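Local structure of DsbA family protein (Salmonella typhimurium, 7JVE) at residues Y92-S98 with K162-L167; R66-L70 with M222-D227; N111-F116 with I249-K253. The protein is a trimeric thioredoxin-like enzyme of the DsbA family that has both thiol oxidase and disulfide isomerase activities. One frame throughout, in Å; residues are numbered along the deposited sequence.

Contact 1: Y92-S98 with K162-L167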
# COMPACT_ATOMS: atom_id res chain seq x y z
N TYR A 92 4.77 -6.16 22.78
CA TYR A 92 5.66 -5.04 23.07
C TYR A 92 6.50 -4.63 21.86
O TYR A 92 6.93 -3.47 21.79
CB TYR A 92 6.57 -5.36 24.25
CG TYR A 92 5.88 -5.27 25.59
CD1 TYR A 92 5.47 -4.03 26.11
CD2 TYR A 92 5.62 -6.41 26.34
CE1 TYR A 92 4.84 -3.94 27.34
CE2 TYR A 92 4.98 -6.33 27.58
CZ TYR A 92 4.59 -5.10 28.07
OH TYR A 92 3.97 -5.02 29.30
N GLN A 93 6.73 -5.52 20.90
CA GLN A 93 7.51 -5.17 19.72
C GLN A 93 6.66 -4.74 18.54
O GLN A 93 7.19 -4.46 17.46
CB GLN A 93 8.41 -6.33 19.33
CG GLN A 93 9.50 -6.54 20.34
CD GLN A 93 10.59 -7.41 19.82
OE1 GLN A 93 11.53 -6.92 19.18
NE2 GLN A 93 10.50 -8.72 20.09
N CYS A 94 5.36 -4.65 18.72
CA CYS A 94 4.50 -4.02 17.72
C CYS A 94 4.75 -2.51 17.71
O CYS A 94 4.45 -1.82 18.70
CB CYS A 94 3.04 -4.33 18.05
SG CYS A 94 1.94 -3.54 16.95
N SER A 95 5.26 -1.99 16.60
CA SER A 95 5.67 -0.59 16.56
C SER A 95 4.48 0.37 16.67
O SER A 95 4.62 1.45 17.26
CB SER A 95 6.48 -0.28 15.29
OG SER A 95 5.72 -0.44 14.10
N TRP A 96 3.31 0.02 16.15
CA TRP A 96 2.20 0.96 16.31
C TRP A 96 1.45 0.78 17.64
O TRP A 96 0.86 1.75 18.12
CB TRP A 96 1.24 0.88 15.12
CG TRP A 96 0.34 -0.32 15.07
CD1 TRP A 96 -0.98 -0.37 15.43
CD2 TRP A 96 0.67 -1.61 14.56
NE1 TRP A 96 -1.48 -1.64 15.20
CE2 TRP A 96 -0.49 -2.42 14.67
CE3 TRP A 96 1.84 -2.17 14.02
CZ2 TRP A 96 -0.51 -3.76 14.26
CZ3 TRP A 96 1.82 -3.52 13.62
CH2 TRP A 96 0.64 -4.29 13.74
N CYS A 97 1.51 -0.41 18.26
CA CYS A 97 1.06 -0.54 19.65
C CYS A 97 1.87 0.38 20.54
O CYS A 97 1.33 1.06 21.42
CB CYS A 97 1.23 -1.97 20.14
SG CYS A 97 0.20 -3.16 19.32
N SER A 98 3.18 0.38 20.34
CA SER A 98 4.05 1.28 21.07
C SER A 98 3.57 2.72 20.92
O SER A 98 3.38 3.43 21.91
CB SER A 98 5.48 1.12 20.58
OG SER A 98 6.36 1.91 21.34
N LYS A 162 12.12 0.14 21.37
CA LYS A 162 12.68 -1.02 20.68
C LYS A 162 11.54 -1.89 20.17
O LYS A 162 10.80 -2.50 20.96
CB LYS A 162 13.65 -1.78 21.59
CG LYS A 162 14.80 -0.88 22.08
CD LYS A 162 15.95 -1.61 22.76
CE LYS A 162 17.27 -0.87 22.53
NZ LYS A 162 18.39 -1.38 23.39
N VAL A 163 11.36 -1.93 18.84
CA VAL A 163 10.20 -2.56 18.23
C VAL A 163 10.67 -3.39 17.03
O VAL A 163 11.80 -3.25 16.55
CB VAL A 163 9.13 -1.52 17.80
CG1 VAL A 163 8.60 -0.78 19.03
CG2 VAL A 163 9.69 -0.53 16.76
N GLU A 164 9.78 -4.29 16.58
CA GLU A 164 9.91 -5.00 15.30
C GLU A 164 11.21 -5.80 15.22
O GLU A 164 11.86 -5.87 14.17
CB GLU A 164 9.77 -4.03 14.13
CG GLU A 164 8.45 -3.31 14.22
CD GLU A 164 7.26 -4.17 13.79
OE1 GLU A 164 7.49 -5.28 13.26
OE2 GLU A 164 6.09 -3.77 14.06
N GLY A 165 11.59 -6.42 16.33
CA GLY A 165 12.76 -7.26 16.40
C GLY A 165 13.93 -6.66 17.16
O GLY A 165 14.86 -7.40 17.50
N ALA A 166 13.89 -5.36 17.46
CA ALA A 166 15.00 -4.71 18.15
C ALA A 166 14.98 -4.90 19.67
O ALA A 166 15.98 -4.58 20.32
CB ALA A 166 15.01 -3.20 17.84
N LEU A 167 13.89 -5.39 20.26
CA LEU A 167 13.85 -5.66 21.70
C LEU A 167 14.40 -7.05 22.00
O LEU A 167 13.84 -8.05 21.53
CB LEU A 167 12.42 -5.53 22.24
CG LEU A 167 12.28 -5.50 23.75
CD1 LEU A 167 13.02 -4.31 24.32
CD2 LEU A 167 10.82 -5.44 24.16

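Contact 2: R66-L70 with M222-D227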
# COMPACT_ATOMS: atom_id res chain seq x y z
N ARG A 66 -16.19 -14.42 26.67
CA ARG A 66 -16.22 -13.39 27.71
C ARG A 66 -15.39 -13.79 28.93
O ARG A 66 -14.60 -12.99 29.45
CB ARG A 66 -17.67 -13.12 28.11
CG ARG A 66 -17.82 -12.01 29.16
CD ARG A 66 -19.27 -11.86 29.63
NE ARG A 66 -19.77 -10.50 29.40
CZ ARG A 66 -20.66 -10.18 28.46
NH1 ARG A 66 -21.15 -11.11 27.67
NH2 ARG A 66 -21.05 -8.92 28.32
N ALA A 67 -15.57 -15.01 29.43
CA ALA A 67 -14.90 -15.37 30.68
C ALA A 67 -13.39 -15.30 30.52
O ALA A 67 -12.69 -14.78 31.41
CB ALA A 67 -15.34 -16.76 31.15
N GLU A 68 -12.87 -15.79 29.40
CA GLU A 68 -11.44 -15.72 29.15
C GLU A 68 -11.00 -14.27 28.97
O GLU A 68 -9.96 -13.86 29.51
CB GLU A 68 -11.09 -16.56 27.92
CG GLU A 68 -11.35 -18.04 28.14
CD GLU A 68 -12.75 -18.50 27.67
OE1 GLU A 68 -12.83 -19.54 26.98
OE2 GLU A 68 -13.76 -17.82 27.95
N LEU A 69 -11.77 -13.49 28.21
CA LEU A 69 -11.41 -12.09 27.98
C LEU A 69 -11.31 -11.32 29.29
O LEU A 69 -10.46 -10.44 29.44
CB LEU A 69 -12.44 -11.43 27.06
CG LEU A 69 -12.41 -11.82 25.58
CD1 LEU A 69 -13.68 -11.35 24.88
CD2 LEU A 69 -11.18 -11.25 24.89
N LEU A 70 -12.18 -11.62 30.25
CA LEU A 70 -12.27 -10.87 31.49
C LEU A 70 -11.60 -11.58 32.66
O LEU A 70 -11.76 -11.14 33.81
CB LEU A 70 -13.73 -10.56 31.83
CG LEU A 70 -14.55 -10.00 30.68
CD1 LEU A 70 -15.96 -9.73 31.14
CD2 LEU A 70 -13.90 -8.77 30.12
N MET A 222 -16.52 -4.09 26.13
CA MET A 222 -17.73 -4.84 26.41
C MET A 222 -18.13 -4.65 27.86
O MET A 222 -17.27 -4.40 28.72
CB MET A 222 -17.51 -6.33 26.11
CG MET A 222 -16.50 -6.97 27.03
SD MET A 222 -16.01 -8.63 26.53
CE MET A 222 -17.58 -9.39 26.09
N PRO A 223 -19.42 -4.74 28.17
CA PRO A 223 -19.84 -4.81 29.58
C PRO A 223 -19.32 -6.08 30.21
O PRO A 223 -19.17 -7.11 29.55
CB PRO A 223 -21.38 -4.81 29.51
CG PRO A 223 -21.71 -4.42 28.09
CD PRO A 223 -20.56 -4.91 27.26
N GLN A 224 -19.06 -6.01 31.51
CA GLN A 224 -18.53 -7.18 32.19
C GLN A 224 -19.63 -8.15 32.59
O GLN A 224 -19.40 -9.37 32.59
CB GLN A 224 -17.73 -6.75 33.42
CG GLN A 224 -16.43 -5.99 33.11
CD GLN A 224 -15.36 -6.29 34.13
OE1 GLN A 224 -14.48 -7.11 33.89
NE2 GLN A 224 -15.45 -5.65 35.29
N THR A 225 -20.83 -7.65 32.91
CA THR A 225 -21.92 -8.52 33.33
C THR A 225 -22.47 -9.23 32.11
O THR A 225 -22.72 -8.60 31.08
CB THR A 225 -23.07 -7.73 33.95
OG1 THR A 225 -23.64 -6.89 32.94
CG2 THR A 225 -22.56 -6.89 35.12
N GLN A 226 -22.70 -10.53 32.24
CA GLN A 226 -22.93 -11.33 31.05
C GLN A 226 -24.32 -10.98 30.51
O GLN A 226 -25.35 -11.39 31.07
CB GLN A 226 -22.74 -12.82 31.31
CG GLN A 226 -22.31 -13.43 29.97
CD GLN A 226 -22.04 -14.91 29.99
OE1 GLN A 226 -22.36 -15.61 30.94
NE2 GLN A 226 -21.29 -15.36 28.97
N ASP A 227 -24.32 -10.19 29.45
CA ASP A 227 -25.48 -9.67 28.75
C ASP A 227 -25.22 -9.94 27.28
O ASP A 227 -24.11 -9.70 26.79
CB ASP A 227 -25.62 -8.16 29.02
CG ASP A 227 -26.96 -7.60 28.57
OD1 ASP A 227 -27.98 -8.30 28.72
OD2 ASP A 227 -26.98 -6.45 28.08
O HOH W 1 -22.88 -7.46 26.14
O HOH W 2 -21.26 -13.76 27.11

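Contact 3: N111-F116 with I249-K253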
# COMPACT_ATOMS: atom_id res chain seq x y z
N ASN A 111 -10.84 7.44 32.43
CA ASN A 111 -11.87 6.45 32.74
C ASN A 111 -11.44 5.62 33.95
O ASN A 111 -11.22 4.41 33.85
CB ASN A 111 -12.14 5.55 31.53
CG ASN A 111 -12.77 6.32 30.36
OD1 ASN A 111 -14.01 6.44 30.27
ND2 ASN A 111 -11.94 6.84 29.47
N PRO A 112 -11.32 6.25 35.13
CA PRO A 112 -10.88 5.51 36.32
C PRO A 112 -11.89 4.47 36.79
O PRO A 112 -11.53 3.60 37.59
CB PRO A 112 -10.70 6.61 37.37
CG PRO A 112 -11.70 7.65 36.96
CD PRO A 112 -11.65 7.65 35.45
N ASP A 113 -13.11 4.55 36.30
CA ASP A 113 -14.21 3.65 36.64
C ASP A 113 -14.26 2.41 35.76
O ASP A 113 -15.11 1.55 35.98
CB ASP A 113 -15.52 4.42 36.50
CG ASP A 113 -15.76 4.90 35.06
OD1 ASP A 113 -16.89 4.72 34.56
OD2 ASP A 113 -14.81 5.43 34.42
N THR A 114 -13.38 2.31 34.75
CA THR A 114 -13.43 1.26 33.75
C THR A 114 -12.23 0.34 33.92
O THR A 114 -11.15 0.78 34.32
CB THR A 114 -13.46 1.88 32.33
OG1 THR A 114 -14.71 2.55 32.12
CG2 THR A 114 -13.26 0.83 31.24
N ARG A 115 -12.43 -0.94 33.66
CA ARG A 115 -11.39 -1.93 33.83
C ARG A 115 -10.61 -2.10 32.53
O ARG A 115 -11.21 -2.35 31.47
CB ARG A 115 -11.98 -3.26 34.29
CG ARG A 115 -10.97 -4.31 34.69
CD ARG A 115 -11.62 -5.62 35.08
NE ARG A 115 -10.62 -6.66 35.30
CZ ARG A 115 -10.78 -7.94 34.97
NH1 ARG A 115 -11.92 -8.33 34.40
NH2 ARG A 115 -9.80 -8.81 35.18
N PHE A 116 -9.28 -1.98 32.61
CA PHE A 116 -8.42 -2.18 31.45
C PHE A 116 -7.59 -3.44 31.67
O PHE A 116 -6.84 -3.54 32.65
CB PHE A 116 -7.53 -0.96 31.21
CG PHE A 116 -8.29 0.27 30.76
CD1 PHE A 116 -8.99 1.04 31.69
CD2 PHE A 116 -8.31 0.65 29.42
CE1 PHE A 116 -9.70 2.19 31.29
CE2 PHE A 116 -9.00 1.79 29.01
CZ PHE A 116 -9.70 2.56 29.94
N ILE A 249 -16.37 2.75 24.94
CA ILE A 249 -16.52 2.68 26.40
C ILE A 249 -17.91 3.14 26.81
O ILE A 249 -18.59 2.50 27.61
CB ILE A 249 -15.41 3.50 27.09
CG1 ILE A 249 -14.06 2.77 26.97
CG2 ILE A 249 -15.75 3.78 28.55
CD1 ILE A 249 -12.86 3.65 27.34
N GLN A 250 -18.37 4.26 26.26
CA GLN A 250 -19.69 4.77 26.65
C GLN A 250 -20.79 3.82 26.21
O GLN A 250 -21.78 3.62 26.94
CB GLN A 250 -19.91 6.18 26.09
CG GLN A 250 -18.88 7.19 26.59
CD GLN A 250 -18.87 7.30 28.13
OE1 GLN A 250 -17.86 7.01 28.79
NE2 GLN A 250 -19.99 7.72 28.69
N LYS A 251 -20.64 3.20 25.04
CA LYS A 251 -21.60 2.21 24.58
C LYS A 251 -21.61 0.98 25.50
O LYS A 251 -22.67 0.39 25.74
CB LYS A 251 -21.27 1.84 23.14
CG LYS A 251 -21.98 0.66 22.53
CD LYS A 251 -21.62 0.63 21.04
CE LYS A 251 -21.58 -0.78 20.48
NZ LYS A 251 -20.95 -0.82 19.12
N ALA A 252 -20.44 0.61 26.03
CA ALA A 252 -20.35 -0.53 26.93
C ALA A 252 -20.88 -0.21 28.31
O ALA A 252 -21.26 -1.14 29.05
CB ALA A 252 -18.90 -1.03 27.01
N LYS A 253 -20.91 1.06 28.70
CA LYS A 253 -21.53 1.42 29.96
C LYS A 253 -23.03 1.62 29.85
O LYS A 253 -23.76 1.30 30.80
CB LYS A 253 -20.88 2.69 30.53
CG LYS A 253 -19.48 2.43 31.06
CD LYS A 253 -18.93 3.61 31.88
CE LYS A 253 -18.78 4.85 31.06
NZ LYS A 253 -17.47 5.51 31.37

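Contact 1: Y92-S98 with K162-L167
Gln-93 and Glu-164 each accept a backbone N-H from the other's segment, an example of a loop joined to a helix start by reciprocal hydrogen bonds. The backbone O of Gln-93 takes the N-H of Glu-164 at 2.7 Å, in the carbonyl plane and on a lone pair. Its side chain, extended beyond CG, lays OE1 into the type I' turn of Val-163 to Ala-166. Gln-93 OE1 accepts from Leu-167 N, just past that turn, at 3.0 Å, the donor standing 50° out of the amide carbonyl plane, and weakly from Gly-165 N. Glu-164 bends at chi2 (-77°) and brings OE2 back to Ser-95 N at 3.2 Å, a nearly straight bond of 167° that meets the anti side of the carboxylate, somewhat out of its plane. Glu-164 OE1 is salt-bridged to Arg-127. The bond to Ser-95 falls on the first turn of helix 95-110, just past Cys-94 at the N-cap, where the thioredoxin-type CxxC motif places the redox-active pair Cys-94 and Cys-97. Among apolar contacts, Val-163 wedges against the helix start, CG2 lying 3.5 Å from Ser-95 CB and CG1 4.0 Å from Ser-98 CB, while Leu-167 CB lies 3.6 Å from Gln-93 CG.

Contact 2: R66-L70 with M222-D227
Arg-66 reaches from helix 66-69 into the bend that follows strand 218-223, and shows how one guanidinium can bind a loop through its backbone carbonyls. Arg-66 NH2 donates to Pro-223 O at 2.9 Å, the donor lying 44° out of the carbonyl plane and the oxygen tilted 18° from the guanidinium plane. The other direct bonds are weak: NE is shared between the O atoms of Pro-223 and Gln-224, and NH1 points to Asp-227 O. Both faces of the group are covered. Gln-226 CA sits 3.6 Å above its centre, and Met-222 CE lies 4.0 Å off the opposite face, so the flat group is held between loop backbone and methyl. One water links NH2 to Asp-227 O; another accepts from NH1.

The next layer sets these groups in place. The side chain of Arg-66 runs out extended from the helix through CG and CD and bends at chi3 (-122°). Met-222 SD touches Leu-69 CD1 at 3.9 Å, the two side chains crossing at about a right angle, while Leu-70 CD1 rests 3.8 Å from Gln-224 O. Farther out, Leu-69 packs on Val-87 and Phe-89 of strand 84-90, a strand of the central thioredoxin-fold sheet, and the Gln-224 amide donates to the carbonyls of Asn-80 and Ala-82.

A second conformer of Arg-66 is also modelled, so its bonds describe one of two states; those to Asp-227 are further limited by the poor order of that residue. Asp-227 OD2 is 6.4 Å from Arg-66 NH2 and forms a long, weak ion pair with Arg-232. Across this contact the positive charge is thus probably balanced by carbonyl dipoles and water rather than by a carboxylate.

Contact 3: N111-F116 with I249-K253
The Phe-116 ring and the Asn-111 amide both meet Ile-249, a simple case of flat groups gathered round one branched side chain. In the thioredoxin fold they belong to the turn of a beta-alpha-beta crossover, where helix 95-110 ends and the chain enters strand 115-120; this turn packs against the C-terminal helix 242-253. Asn-111 O lies in the plane of the ring, at its edge, and Phe-116 CZ approaches Ile-249 CD1 at 4.2 Å. The Asn-111 amide comes from the direction opposite to the isoleucine, with its OD1 3.6 Å from Ile-249 CG2 and its ND2 3.9 Å from Ile-249 CD1; ND2 is hydrogen-bonded to Gln-246 OE1 and Leu-107 O. A type I turn from Asn-111 to Thr-114 makes the reversal, and Thr-114 OG1 adds a flank to Ile-249 CG2 at 3.9 Å. Ile-249 also rests on Leu-107 and Val-86, which carries the packing on to the crossover helix and the sheet. Toward the surface the contact turns ionic. Lys-253 bends at chi3 and chi4 and crosses Asp-113 at about a right angle, forming a salt bridge, Lys-253 NZ to Asp-113 OD1 at 3.3 Å, whose hydrogen bond is weak, while the same NZ donates to Gln-250 OE1 at 3.0 Å.

How the contacts relate
From the N terminus, the long helical arm leads to residues 66-70, which pair with 222-227 and so close a loop of about 150 residues. Within that span, contact 1 opens at 92-98 and closes at 162-167, so it nests in contact 2. Contact 3 opens at 111-116, inside both, and closes only at 249-253, crossing each of them. Contact 1 stands apart at the CxxC end of helix 95-110, its centre about 27 Å from that of contact 3. Contacts 2 and 3 adjoin at the other end of the sheet: Arg-115 NH1 lies 2.9 Å from both Leu-70 O and Gln-224 OE1, probable hydrogen bonds, and Ala-252 packs on Met-222 and Pro-223.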